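Local coordinates for protein UDP-N-acetylglucosamine 2-epimerase (Methanocaldococcus jannaschii, PDB 4NES) that probably catalyses the reversible C-2 epimerization that interconverts UDP-N-acetylglucosamine and UDP-N-acetylmannosamine, and here holds UDP in its interdomain cleft, at residues A[169-174]-A[269-274]; A[290-295]-A[304-309]; A[321-326]-A[331-336]. All blocks are in the same frame, centred on the assembly; numbering follows the deposited sequence.

The three contacts follow one another in series along the chain. Contact 1 joins helix 170-183, which comes after the last strand of the seven-stranded parallel sheet, to helix 271-280, which follows strand 263-266 of the six-stranded parallel sheet. It probably lies where the two halves of the GT-B fold meet. Contacts 2 and 3 lie within the second half: contact 2 sets helix 289-298 against the loop after strand 302-304, and contact 3 sets strand 320-322 against helix 327-338. These strands are neighbours, Thr304 bonding through its backbone to Ile321 and Val323. The centres of contacts 1 and 2 are about 15 Å apart, and both touch UDP. Contact 3, centred about 12 Å from contact 2, lies away from the nucleotide.

Contact 1. Residues A[169-174]-A[269-274]; sequences NTIVDA and VGYLEF. With UDP (uridine-5'-diphosphate), chain C.
Tyr271 reaches across to Ile171 and Ala174 with the end of its ring. Its CG lies anti to the backbone N (chi1 -167°), which carries the phenol off helix 271-280 to the start of helix 170-183. There OH of Tyr271 sits 3.7 Å from CD1 of Ile171, the two side chains crossing obliquely, and 3.8 Å from CB of Ala174. The carbonyl O of Ala174 lies at the ring edge, in the plane of the ring. No hydrogen bond links the two segments directly. The buried hydroxyl is satisfied by Glu294 and Thr175, and Ile171 packs on the same Glu294, so the glutamate is shared between the two sides. Helix 170-183 follows the N-terminal sheet and helix 271-280 belongs to the C-terminal domain, so this contact probably lies at the junction of the two domains of the GT-B fold, in whose cleft UDP is bound. At the other ring edge, CE1 of Tyr271 is 3.3 Å from O2' of UDP. The backbone of Val269 reads the uracil edge: its N donates to O4 of UDP at 3.0 Å, nearly straight at 167°, while N3 of UDP donates to Val269 O at 2.8 Å. The base lies over one face of the Phe274 ring, with UDP C5 above the ring centre. An alanine at Phe274 would remove this flat support and would probably leave the uracil freer to tilt about its two bonds to Val269. Across in segment 169-174, Asn169 caps its helix, OD1 of Asn169 accepting from Ile171 N at 2.9 Å.

Contact 2. Residues A[290-295]-A[304-309]; sequences GVQEEA and TLRDNT. With UDP (uridine-5'-diphosphate), chain C.
With its CG anti to the carbonyl carbon (chi1 -73°) and the chain extended beyond it, Gln292 carries its amide straight off helix 289-298 to Thr309, whose OG1 is turned anti to the backbone N and faces the oncoming carbonyl. The two groups meet beside a beta-alpha-beta unit of the C-terminal GT-B domain, where the helix links the neighbouring parallel strands 283-286 and 302-304 and the 304-309 loop leaves the second of them. Thr309 OG1 donates to Gln292 OE1 at 2.7 Å, tilted 15° from the carbonyl plane. Asn320 adds a weak bond to the same oxygen, while the amide nitrogen of Gln292 donates to the carbonyl of Ser288. Held at both ends, the buried amide is probably fixed in its rotation. Thr304 crosses the glutamine at about a right angle: its OG1, which is hydrogen-bonded to Asn320, lies 3.4 Å from Gln292 CG, and its methyl rests beside the amide. Arg306 approaches with NH1 at 3.5 Å from Gln292 NE2. Two donors cannot bond each other, and the amide and guanidinium planes stand 82° apart; the charge of Arg306 is instead paired with Glu310. The Arg306 side chain is about 9 Å from that of His207, the active-site residue assigned by similarity, so the loop lies close to the probable catalytic centre. Near the N-terminal end of the helix the backbone N-H of Gly290 is directed at the diphosphate, where the helix dipole may help to stabilise the negative charge. Gly290 N donates to O1B of UDP at 2.8 Å, and Glu294 takes both ribose hydroxyls, O2' of UDP on its OE1 and O3' on its OE2, each at 2.7 Å.

Contact 3. Residues A[321-326]-A[331-336]; sequences ILVGDN and IKAVEI
Along segment 331-336 of helix 327-338, Ala333 is the first residue to meet the 321-326 segment, and its methyl group is the focus of the packing. CB of Ala333 lies 3.6 Å from CG1 of Val323 and 3.8 Å from CG2 of Ile321, so two branched side chains converge on one small one. The small methyl lets the helix lie close to the strand, the CA atoms of Ile321 and Ala333 being 7.0 Å apart. Next in sequence, Val334 turns away from the strand segment and packs instead on Ile303 of the adjoining strand and on Tyr232 of helix 215-232. Glu335 follows on the exposed side, where its OE2 makes a long salt bridge with Lys332 NZ, at 3.6 Å. One turn beyond Ala333, Ile336 comes back toward the strand. Ile321 meets it with its chain fully extended, CG1 anti to the backbone N (chi1 -179°), which puts CD1 of Ile321 4.3 Å from CD1 of Ile336 at the outer margin of the contact. Strand 320-322 is the last of the six-stranded parallel sheet within the chain. It passes into helix 327-338 through a type II' beta turn from Val323 to Asn326, and the side chain of Asn326 then caps the helix. No hydrogen bond crosses between the two segments, so helix and edge strand are held together here by aliphatic packing, with charged groups kept to the solvent side.

Contact 1. Residues A[169-174]-A[269-274]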
loop_
_atom_site.group_PDB
_atom_site.type_symbol
_atom_site.label_atom_id
_atom_site.label_comp_id
_atom_site.label_asym_id
_atom_site.label_seq_id
_atom_site.Cartn_x
_atom_site.Cartn_y
_atom_site.Cartn_z
ATOM N N ASN A 169 2.599 11.522 21.073
ATOM C CA ASN A 169 1.296 11.085 20.598
ATOM C C ASN A 169 0.231 12.097 20.979
ATOM O O ASN A 169 0.144 12.495 22.143
ATOM C CB ASN A 169 0.960 9.689 21.145
ATOM C CG ASN A 169 -0.162 9.012 20.373
ATOM O OD1 ASN A 169 -1.234 9.578 20.167
ATOM N ND2 ASN A 169 0.102 7.796 19.899
ATOM N N THR A 170 -0.578 12.515 20.000
ATOM C CA THR A 170 -1.673 13.461 20.266
ATOM C C THR A 170 -2.690 12.962 21.304
ATOM O O THR A 170 -3.478 13.762 21.832
ATOM C CB THR A 170 -2.448 13.841 18.990
ATOM O OG1 THR A 170 -3.027 12.661 18.424
ATOM C CG2 THR A 170 -1.540 14.510 17.958
ATOM N N ILE A 171 -2.701 11.666 21.600
ATOM C CA ILE A 171 -3.601 11.172 22.628
ATOM C C ILE A 171 -3.260 11.778 23.991
ATOM O O ILE A 171 -4.152 11.947 24.834
ATOM C CB ILE A 171 -3.620 9.628 22.693
ATOM C CG1 ILE A 171 -4.857 9.148 23.444
ATOM C CG2 ILE A 171 -2.336 9.082 23.310
ATOM C CD1 ILE A 171 -6.146 9.531 22.767
ATOM N N VAL A 172 -1.996 12.147 24.213
ATOM C CA VAL A 172 -1.652 12.856 25.444
ATOM C C VAL A 172 -2.367 14.203 25.488
ATOM O O VAL A 172 -2.993 14.532 26.495
ATOM C CB VAL A 172 -0.131 13.064 25.617
ATOM C CG1 VAL A 172 0.165 13.766 26.950
ATOM C CG2 VAL A 172 0.590 11.744 25.562
ATOM N N ASP A 173 -2.277 14.975 24.404
ATOM C CA ASP A 173 -3.006 16.242 24.310
ATOM C C ASP A 173 -4.483 16.029 24.620
ATOM O O ASP A 173 -5.081 16.772 25.394
ATOM C CB ASP A 173 -2.997 16.829 22.887
ATOM C CG ASP A 173 -1.619 16.928 22.243
ATOM O OD1 ASP A 173 -0.705 16.138 22.533
ATOM O OD2 ASP A 173 -1.488 17.798 21.352
ATOM N N ALA A 174 -5.087 15.033 23.977
ATOM C CA ALA A 174 -6.524 14.805 24.102
ATOM C C ALA A 174 -6.913 14.440 25.534
ATOM O O ALA A 174 -7.887 14.972 26.088
ATOM C CB ALA A 174 -6.979 13.727 23.139
ATOM N N VAL A 269 -19.686 4.681 24.891
ATOM C CA VAL A 269 -19.964 6.003 25.459
ATOM C C VAL A 269 -19.044 7.072 24.887
ATOM O O VAL A 269 -18.066 6.773 24.199
ATOM C CB VAL A 269 -19.848 5.996 27.000
ATOM C CG1 VAL A 269 -20.835 5.007 27.604
ATOM C CG2 VAL A 269 -18.414 5.675 27.423
ATOM N N GLY A 270 -19.357 8.334 25.175
ATOM C CA GLY A 270 -18.554 9.458 24.718
ATOM C C GLY A 270 -17.189 9.484 25.383
ATOM O O GLY A 270 -16.944 8.766 26.360
ATOM N N TYR A 271 -16.294 10.301 24.839
ATOM C CA TYR A 271 -14.922 10.374 25.337
ATOM C C TYR A 271 -14.836 10.849 26.789
ATOM O O TYR A 271 -14.065 10.313 27.582
ATOM C CB TYR A 271 -14.096 11.282 24.435
ATOM C CG TYR A 271 -12.609 11.183 24.657
ATOM C CD1 TYR A 271 -11.980 9.955 24.711
ATOM C CD2 TYR A 271 -11.831 12.335 24.791
ATOM C CE1 TYR A 271 -10.614 9.860 24.898
ATOM C CE2 TYR A 271 -10.459 12.247 24.978
ATOM C CZ TYR A 271 -9.863 10.999 25.033
ATOM O OH TYR A 271 -8.501 10.897 25.215
ATOM N N LEU A 272 -15.630 11.852 27.143
ATOM C CA LEU A 272 -15.585 12.379 28.504
ATOM C C LEU A 272 -16.005 11.314 29.510
ATOM O O LEU A 272 -15.365 11.115 30.555
ATOM C CB LEU A 272 -16.482 13.612 28.636
ATOM C CG LEU A 272 -16.133 14.765 27.706
ATOM C CD1 LEU A 272 -17.147 15.890 27.897
ATOM C CD2 LEU A 272 -14.724 15.268 27.967
ATOM N N GLU A 273 -17.087 10.624 29.179
ATOM C CA GLU A 273 -17.582 9.536 29.997
ATOM C C GLU A 273 -16.546 8.413 30.103
ATOM O O GLU A 273 -16.298 7.879 31.189
ATOM C CB GLU A 273 -18.897 9.016 29.407
ATOM C CG GLU A 273 -20.073 9.991 29.568
ATOM C CD GLU A 273 -20.086 11.104 28.538
ATOM O OE1 GLU A 273 -19.356 11.021 27.523
ATOM O OE2 GLU A 273 -20.837 12.078 28.745
ATOM N N PHE A 274 -15.931 8.061 28.977
ATOM C CA PHE A 274 -14.980 6.959 28.991
ATOM C C PHE A 274 -13.712 7.297 29.771
ATOM O O PHE A 274 -13.172 6.444 30.477
ATOM C CB PHE A 274 -14.648 6.470 27.579
ATOM C CG PHE A 274 -14.064 5.096 27.569
ATOM C CD1 PHE A 274 -14.864 4.003 27.853
ATOM C CD2 PHE A 274 -12.713 4.896 27.330
ATOM C CE1 PHE A 274 -14.333 2.722 27.879
ATOM C CE2 PHE A 274 -12.182 3.611 27.345
ATOM C CZ PHE A 274 -12.999 2.533 27.628
HETATM N N1 UDP C . -13.400 5.251 23.746
HETATM C C2 UDP C . -14.495 6.000 24.015
HETATM N N3 UDP C . -15.627 5.402 24.445
HETATM C C4 UDP C . -15.720 4.065 24.617
HETATM C C5 UDP C . -14.608 3.257 24.346
HETATM C C6 UDP C . -13.447 3.895 23.894
HETATM O O2 UDP C . -14.464 7.225 23.873
HETATM O O4 UDP C . -16.914 3.500 25.054
HETATM C "C1'" UDP C . -12.151 5.838 23.229
HETATM C "C2'" UDP C . -10.947 5.661 23.993
HETATM O "O2'" UDP C . -10.902 6.576 25.066
HETATM C "C3'" UDP C . -9.886 5.833 22.992
HETATM C "C4'" UDP C . -10.501 5.397 21.747
HETATM O "O4'" UDP C . -11.859 5.153 22.012
HETATM O "O3'" UDP C . -9.441 7.154 22.852
HETATM C "C5'" UDP C . -9.932 4.129 21.208
HETATM O "O5'" UDP C . -10.635 3.675 20.078
HETATM P PA UDP C . -10.799 2.136 19.735
HETATM O O1A UDP C . -12.180 1.936 19.147
HETATM O O2A UDP C . -10.577 1.319 20.989
HETATM O O3A UDP C . -9.767 1.773 18.598
HETATM P PB UDP C . -8.216 1.548 18.551
HETATM O O1B UDP C . -7.515 2.564 19.440
HETATM O O2B UDP C . -7.919 0.129 18.961
HETATM O O3B UDP C . -7.911 1.759 17.094
#

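Contact 2. Residues A[290-295]-A[304-309]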
loop_
_atom_site.group_PDB
_atom_site.type_symbol
_atom_site.label_atom_id
_atom_site.label_comp_id
_atom_site.label_asym_id
_atom_site.label_seq_id
_atom_site.Cartn_x
_atom_site.Cartn_y
_atom_site.Cartn_z
ATOM N N GLY A 290 -5.641 2.731 21.524
ATOM C CA GLY A 290 -5.772 3.963 22.275
ATOM C C GLY A 290 -5.938 3.750 23.771
ATOM O O GLY A 290 -5.404 4.528 24.560
ATOM N N VAL A 291 -6.661 2.706 24.169
ATOM C CA VAL A 291 -6.879 2.475 25.596
ATOM C C VAL A 291 -5.566 2.087 26.288
ATOM O O VAL A 291 -5.334 2.486 27.424
ATOM C CB VAL A 291 -7.995 1.457 25.849
ATOM C CG1 VAL A 291 -8.120 1.133 27.327
ATOM C CG2 VAL A 291 -9.318 1.989 25.316
ATOM N N GLN A 292 -4.695 1.344 25.609
ATOM C CA GLN A 292 -3.379 1.032 26.176
ATOM C C GLN A 292 -2.623 2.317 26.498
ATOM O O GLN A 292 -1.990 2.435 27.551
ATOM C CB GLN A 292 -2.538 0.208 25.197
ATOM C CG GLN A 292 -2.975 -1.232 25.030
ATOM C CD GLN A 292 -2.143 -1.911 23.972
ATOM O OE1 GLN A 292 -0.964 -2.186 24.179
ATOM N NE2 GLN A 292 -2.748 -2.172 22.815
ATOM N N GLU A 293 -2.681 3.279 25.586
ATOM C CA GLU A 293 -2.021 4.561 25.790
ATOM C C GLU A 293 -2.647 5.357 26.927
ATOM O O GLU A 293 -1.938 5.871 27.790
ATOM C CB GLU A 293 -2.040 5.367 24.489
ATOM C CG GLU A 293 -1.135 4.751 23.428
ATOM C CD GLU A 293 -1.499 5.143 22.009
ATOM O OE1 GLU A 293 -2.585 5.717 21.797
ATOM O OE2 GLU A 293 -0.691 4.851 21.100
ATOM N N GLU A 294 -3.973 5.453 26.930
ATOM C CA GLU A 294 -4.670 6.184 27.981
ATOM C C GLU A 294 -4.460 5.584 29.362
ATOM O O GLU A 294 -4.284 6.317 30.329
ATOM C CB GLU A 294 -6.155 6.309 27.643
ATOM C CG GLU A 294 -6.345 7.210 26.436
ATOM C CD GLU A 294 -7.710 7.124 25.813
ATOM O OE1 GLU A 294 -8.452 6.150 26.079
ATOM O OE2 GLU A 294 -8.037 8.031 25.025
ATOM N N ALA A 295 -4.472 4.256 29.454
ATOM C CA ALA A 295 -4.219 3.587 30.728
ATOM C C ALA A 295 -2.849 4.012 31.248
ATOM O O ALA A 295 -2.688 4.344 32.425
ATOM C CB ALA A 295 -4.293 2.075 30.555
ATOM N N THR A 304 -3.257 -6.301 28.422
ATOM C CA THR A 304 -3.603 -6.295 27.005
ATOM C C THR A 304 -3.862 -7.714 26.513
ATOM O O THR A 304 -2.996 -8.596 26.611
ATOM C CB THR A 304 -2.529 -5.591 26.154
ATOM O OG1 THR A 304 -2.427 -4.225 26.573
ATOM C CG2 THR A 304 -2.918 -5.604 24.688
ATOM N N LEU A 305 -5.069 -7.932 26.002
ATOM C CA LEU A 305 -5.519 -9.255 25.571
ATOM C C LEU A 305 -5.082 -9.521 24.128
ATOM O O LEU A 305 -5.907 -9.790 23.247
ATOM C CB LEU A 305 -7.044 -9.340 25.728
ATOM C CG LEU A 305 -7.569 -9.028 27.140
ATOM C CD1 LEU A 305 -9.042 -8.637 27.101
ATOM C CD2 LEU A 305 -7.364 -10.207 28.074
ATOM N N ARG A 306 -3.770 -9.431 23.898
ATOM C CA ARG A 306 -3.163 -9.631 22.581
ATOM C C ARG A 306 -1.823 -10.322 22.771
ATOM O O ARG A 306 -1.272 -10.320 23.875
ATOM C CB ARG A 306 -2.946 -8.288 21.867
ATOM C CG ARG A 306 -4.218 -7.527 21.530
ATOM C CD ARG A 306 -3.916 -6.126 20.977
ATOM N NE ARG A 306 -2.988 -6.187 19.854
ATOM C CZ ARG A 306 -2.355 -5.138 19.333
ATOM N NH1 ARG A 306 -2.575 -3.922 19.810
ATOM N NH2 ARG A 306 -1.507 -5.305 18.328
ATOM N N ASP A 307 -1.300 -10.912 21.697
ATOM C CA ASP A 307 -0.014 -11.604 21.752
ATOM C C ASP A 307 1.139 -10.639 21.541
ATOM O O ASP A 307 2.302 -10.967 21.797
ATOM C CB ASP A 307 0.047 -12.704 20.687
ATOM C CG ASP A 307 -0.946 -13.812 20.937
ATOM O OD1 ASP A 307 -1.159 -14.157 22.117
ATOM O OD2 ASP A 307 -1.506 -14.342 19.953
ATOM N N ASN A 308 0.813 -9.444 21.068
ATOM C CA ASN A 308 1.809 -8.413 20.830
ATOM C C ASN A 308 1.126 -7.064 20.851
ATOM O O ASN A 308 -0.101 -6.984 20.883
ATOM C CB ASN A 308 2.506 -8.624 19.490
ATOM C CG ASN A 308 1.531 -8.866 18.377
ATOM O OD1 ASN A 308 0.691 -8.016 18.085
ATOM N ND2 ASN A 308 1.620 -10.035 17.747
ATOM N N THR A 309 1.921 -6.006 20.854
ATOM C CA THR A 309 1.366 -4.666 20.816
ATOM C C THR A 309 2.251 -3.775 19.960
ATOM O O THR A 309 3.444 -4.036 19.802
ATOM C CB THR A 309 1.208 -4.061 22.238
ATOM O OG1 THR A 309 0.686 -2.731 22.125
ATOM C CG2 THR A 309 2.558 -3.995 22.962
HETATM N N1 UDP C . -13.400 5.251 23.746
HETATM C C2 UDP C . -14.495 6.000 24.015
HETATM N N3 UDP C . -15.627 5.402 24.445
HETATM C C4 UDP C . -15.720 4.065 24.617
HETATM C C5 UDP C . -14.608 3.257 24.346
HETATM C C6 UDP C . -13.447 3.895 23.894
HETATM O O2 UDP C . -14.464 7.225 23.873
HETATM O O4 UDP C . -16.914 3.500 25.054
HETATM C "C1'" UDP C . -12.151 5.838 23.229
HETATM C "C2'" UDP C . -10.947 5.661 23.993
HETATM O "O2'" UDP C . -10.902 6.576 25.066
HETATM C "C3'" UDP C . -9.886 5.833 22.992
HETATM C "C4'" UDP C . -10.501 5.397 21.747
HETATM O "O4'" UDP C . -11.859 5.153 22.012
HETATM O "O3'" UDP C . -9.441 7.154 22.852
HETATM C "C5'" UDP C . -9.932 4.129 21.208
HETATM O "O5'" UDP C . -10.635 3.675 20.078
HETATM P PA UDP C . -10.799 2.136 19.735
HETATM O O1A UDP C . -12.180 1.936 19.147
HETATM O O2A UDP C . -10.577 1.319 20.989
HETATM O O3A UDP C . -9.767 1.773 18.598
HETATM P PB UDP C . -8.216 1.548 18.551
HETATM O O1B UDP C . -7.515 2.564 19.440
HETATM O O2B UDP C . -7.919 0.129 18.961
HETATM O O3B UDP C . -7.911 1.759 17.094
#

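Contact 3. Residues A[321-326]-A[331-336]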
loop_
_atom_site.group_PDB
_atom_site.type_symbol
_atom_site.label_atom_id
_atom_site.label_comp_id
_atom_site.label_asym_id
_atom_site.label_seq_id
_atom_site.Cartn_x
_atom_site.Cartn_y
_atom_site.Cartn_z
ATOM N N ILE A 321 0.915 -5.326 30.374
ATOM C CA ILE A 321 1.398 -6.697 30.241
ATOM C C ILE A 321 0.523 -7.405 29.215
ATOM O O ILE A 321 -0.697 -7.205 29.194
ATOM C CB ILE A 321 1.381 -7.421 31.606
ATOM C CG1 ILE A 321 1.898 -8.856 31.483
ATOM C CG2 ILE A 321 -0.005 -7.368 32.228
ATOM C CD1 ILE A 321 2.184 -9.482 32.825
ATOM N N LEU A 322 1.150 -8.206 28.353
ATOM C CA LEU A 322 0.431 -8.935 27.311
ATOM C C LEU A 322 0.061 -10.338 27.775
ATOM O O LEU A 322 0.919 -11.070 28.277
ATOM C CB LEU A 322 1.290 -9.048 26.052
ATOM C CG LEU A 322 1.879 -7.754 25.505
ATOM C CD1 LEU A 322 2.692 -8.017 24.255
ATOM C CD2 LEU A 322 0.781 -6.756 25.223
ATOM N N VAL A 323 -1.206 -10.710 27.590
ATOM C CA VAL A 323 -1.689 -12.038 27.991
ATOM C C VAL A 323 -2.399 -12.820 26.886
ATOM O O VAL A 323 -2.775 -13.982 27.089
ATOM C CB VAL A 323 -2.641 -11.952 29.210
ATOM C CG1 VAL A 323 -1.933 -11.335 30.388
ATOM C CG2 VAL A 323 -3.901 -11.175 28.855
ATOM N N GLY A 324 -2.594 -12.186 25.735
ATOM C CA GLY A 324 -3.305 -12.806 24.631
ATOM C C GLY A 324 -4.641 -13.417 25.011
ATOM O O GLY A 324 -5.483 -12.780 25.675
ATOM N N ASP A 325 -4.760 -14.686 24.609
ATOM C CA ASP A 325 -5.907 -15.588 24.677
ATOM C C ASP A 325 -5.898 -16.377 25.988
ATOM O O ASP A 325 -6.895 -17.000 26.371
ATOM C CB ASP A 325 -5.703 -16.579 23.508
ATOM C CG ASP A 325 -6.769 -17.653 23.408
ATOM O OD1 ASP A 325 -6.826 -18.560 24.262
ATOM O OD2 ASP A 325 -7.510 -17.642 22.411
ATOM N N ASN A 326 -4.758 -16.348 26.666
ATOM C CA ASN A 326 -4.410 -17.327 27.696
ATOM C C ASN A 326 -4.989 -16.968 29.063
ATOM O O ASN A 326 -4.620 -15.944 29.632
ATOM C CB ASN A 326 -2.878 -17.408 27.769
ATOM C CG ASN A 326 -2.367 -18.504 28.703
ATOM O OD1 ASN A 326 -2.813 -18.650 29.839
ATOM N ND2 ASN A 326 -1.403 -19.272 28.214
ATOM N N ILE A 331 -4.864 -14.555 34.622
ATOM C CA ILE A 331 -4.989 -14.651 36.071
ATOM C C ILE A 331 -3.738 -14.132 36.781
ATOM O O ILE A 331 -3.837 -13.344 37.725
ATOM C CB ILE A 331 -5.311 -16.096 36.520
ATOM C CG1 ILE A 331 -6.693 -16.510 36.011
ATOM C CG2 ILE A 331 -5.247 -16.219 38.036
ATOM C CD1 ILE A 331 -7.809 -15.553 36.409
ATOM N N LYS A 332 -2.568 -14.559 36.317
ATOM C CA LYS A 332 -1.313 -14.125 36.924
ATOM C C LYS A 332 -1.110 -12.622 36.749
ATOM O O LYS A 332 -0.676 -11.934 37.677
ATOM C CB LYS A 332 -0.126 -14.877 36.327
ATOM C CG LYS A 332 1.230 -14.406 36.850
ATOM C CD LYS A 332 1.368 -14.642 38.352
ATOM C CE LYS A 332 2.772 -14.311 38.838
ATOM N NZ LYS A 332 3.018 -14.816 40.218
ATOM N N ALA A 333 -1.432 -12.120 35.562
ATOM C CA ALA A 333 -1.307 -10.691 35.281
ATOM C C ALA A 333 -2.176 -9.822 36.193
ATOM O O ALA A 333 -1.760 -8.733 36.596
ATOM C CB ALA A 333 -1.626 -10.414 33.830
ATOM N N VAL A 334 -3.382 -10.286 36.504
ATOM C CA VAL A 334 -4.252 -9.539 37.403
ATOM C C VAL A 334 -3.605 -9.415 38.778
ATOM O O VAL A 334 -3.594 -8.337 39.371
ATOM C CB VAL A 334 -5.659 -10.167 37.496
ATOM C CG1 VAL A 334 -6.464 -9.520 38.602
ATOM C CG2 VAL A 334 -6.391 -10.029 36.168
ATOM N N GLU A 335 -3.043 -10.515 39.276
ATOM C CA GLU A 335 -2.346 -10.483 40.556
ATOM C C GLU A 335 -1.183 -9.490 40.540
ATOM O O GLU A 335 -1.038 -8.679 41.453
ATOM C CB GLU A 335 -1.838 -11.875 40.930
ATOM C CG GLU A 335 -1.251 -11.955 42.327
ATOM C CD GLU A 335 -0.822 -13.360 42.691
ATOM O OE1 GLU A 335 -1.225 -13.848 43.768
ATOM O OE2 GLU A 335 -0.077 -13.975 41.899
ATOM N N ILE A 336 -0.366 -9.556 39.492
ATOM C CA ILE A 336 0.781 -8.668 39.347
ATOM C C ILE A 336 0.328 -7.213 39.311
ATOM O O ILE A 336 0.859 -6.368 40.033
ATOM C CB ILE A 336 1.571 -8.995 38.063
ATOM C CG1 ILE A 336 2.176 -10.404 38.156
ATOM C CG2 ILE A 336 2.655 -7.952 37.803
ATOM C CD1 ILE A 336 2.756 -10.913 36.852
#